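Local coordinates for ThiJ/PfpI family protein (Francisella tularensis subsp. novicida, PDB 4P5P), which probably has glyoxalase III activity, as a member of the HSP31-like branch of the DJ-1/PfpI family, and is a virulence factor, at residues 137-142 with 172-177. Numbering follows the deposited sequence.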
# COMPACT_ATOMS: atom_id res chain seq x y z
N ALA A 137 5.31 -0.74 -4.37
CA ALA A 137 4.61 -1.66 -5.29
C ALA A 137 4.58 -1.17 -6.72
O ALA A 137 4.48 -1.98 -7.64
CB ALA A 137 3.19 -1.90 -4.83
N LEU A 138 4.65 0.14 -6.93
CA LEU A 138 4.41 0.72 -8.26
C LEU A 138 5.67 1.05 -9.04
O LEU A 138 5.60 1.31 -10.24
CB LEU A 138 3.56 1.98 -8.14
CG LEU A 138 2.27 1.86 -7.34
CD1 LEU A 138 1.52 3.18 -7.38
CD2 LEU A 138 1.39 0.72 -7.87
N ILE A 139 6.81 1.05 -8.37
CA ILE A 139 8.07 1.49 -9.00
C ILE A 139 8.38 0.78 -10.32
O ILE A 139 8.75 1.42 -11.30
CB ILE A 139 9.24 1.29 -8.05
CG1 ILE A 139 9.07 2.12 -6.77
CG2 ILE A 139 10.55 1.69 -8.70
CD1 ILE A 139 9.98 1.63 -5.66
N ASN A 140 8.26 -0.55 -10.34
CA ASN A 140 8.73 -1.39 -11.44
C ASN A 140 7.62 -1.99 -12.29
O ASN A 140 7.87 -2.91 -13.08
CB ASN A 140 9.60 -2.53 -10.91
CG ASN A 140 10.83 -2.05 -10.19
OD1 ASN A 140 11.57 -1.19 -10.67
ND2 ASN A 140 11.06 -2.60 -9.01
N VAL A 141 6.39 -1.49 -12.17
CA VAL A 141 5.30 -1.98 -13.00
C VAL A 141 5.47 -1.45 -14.41
O VAL A 141 5.41 -0.24 -14.63
CB VAL A 141 3.92 -1.55 -12.45
CG1 VAL A 141 2.81 -2.07 -13.34
CG2 VAL A 141 3.75 -2.06 -11.02
N LYS A 142 5.70 -2.35 -15.37
CA LYS A 142 5.98 -1.97 -16.75
C LYS A 142 4.94 -2.49 -17.73
O LYS A 142 4.43 -3.59 -17.55
CB LYS A 142 7.35 -2.48 -17.18
CG LYS A 142 8.50 -1.78 -16.50
CD LYS A 142 9.78 -2.55 -16.70
CE LYS A 142 10.91 -1.93 -15.93
NZ LYS A 142 11.33 -0.65 -16.50
N VAL A 172 16.84 0.85 5.09
CA VAL A 172 16.01 0.47 3.95
C VAL A 172 16.93 0.14 2.77
O VAL A 172 18.03 0.68 2.68
CB VAL A 172 14.99 1.58 3.56
CG1 VAL A 172 13.88 1.69 4.60
CG2 VAL A 172 15.70 2.93 3.35
N PRO A 173 16.51 -0.79 1.89
CA PRO A 173 17.38 -1.27 0.82
C PRO A 173 17.58 -0.26 -0.32
O PRO A 173 18.50 -0.40 -1.12
CB PRO A 173 16.66 -2.53 0.32
CG PRO A 173 15.21 -2.30 0.67
CD PRO A 173 15.21 -1.49 1.92
N PHE A 174 16.73 0.76 -0.37
CA PHE A 174 16.81 1.81 -1.38
C PHE A 174 15.93 2.94 -0.87
O PHE A 174 15.12 2.73 0.04
CB PHE A 174 16.34 1.31 -2.75
CG PHE A 174 14.90 0.87 -2.77
CD1 PHE A 174 14.57 -0.44 -2.45
CD2 PHE A 174 13.89 1.75 -3.09
CE1 PHE A 174 13.24 -0.85 -2.45
CE2 PHE A 174 12.57 1.35 -3.10
CZ PHE A 174 12.24 0.03 -2.77
N SER A 175 16.12 4.13 -1.41
CA SER A 175 15.26 5.26 -1.10
C SER A 175 14.03 5.20 -1.99
O SER A 175 14.13 5.23 -3.22
CB SER A 175 16.01 6.58 -1.29
OG SER A 175 15.10 7.62 -1.63
N LEU A 176 12.86 5.13 -1.37
CA LEU A 176 11.61 5.08 -2.12
C LEU A 176 11.43 6.31 -3.01
O LEU A 176 11.12 6.18 -4.19
CB LEU A 176 10.44 4.95 -1.16
CG LEU A 176 9.06 4.97 -1.80
CD1 LEU A 176 8.90 3.88 -2.86
CD2 LEU A 176 8.02 4.81 -0.73
N GLU A 177 11.60 7.49 -2.43
CA GLU A 177 11.53 8.73 -3.19
C GLU A 177 12.47 8.71 -4.39
O GLU A 177 12.07 9.04 -5.51
CB GLU A 177 11.85 9.92 -2.28
CG GLU A 177 11.95 11.25 -3.02
CD GLU A 177 12.10 12.45 -2.09
OE1 GLU A 177 12.42 13.53 -2.62
OE2 GLU A 177 11.89 12.34 -0.87
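I139, in the type I turn L138-V141, meets F174 and L176, the loop residue and the first helical residue on either side of the N-cap S175, through its CD1 methyl. The bond from CA to CB points toward 172-177. At CB the side chain forks: CG2 is anti to the backbone N, while CG1 is anti to the carbonyl carbon (chi1 -62°) and carries the chain onward. CG1 itself makes no close approach to 172-177; the near-extended second torsion (163°) carries CD1 on to that segment. Across the two segments, this methyl makes every side-chain contact within 4.2 Å: I139 CD1 lies 3.7 Å from F174 CE2, with F174 CZ slightly farther at 4.0 Å, and 3.8 Å from L176 CD1. It meets the phenyl ring obliquely. F174, coming from the opposite direction, offers its outer CE2-CZ side, and L176 presents the CD1 branch. M105 of helix 104-107 packs on both F174 and L176, and S179 and L180 of helix 176-182 also touch I139. S175 OG is hydrogen-bonded to D178 N. The contact thus joins the loop after strand 127-130 to a capped helix start. With no hydrogen bond between the segments, it rests on dispersion and the burial of apolar surface, which set no strict direction.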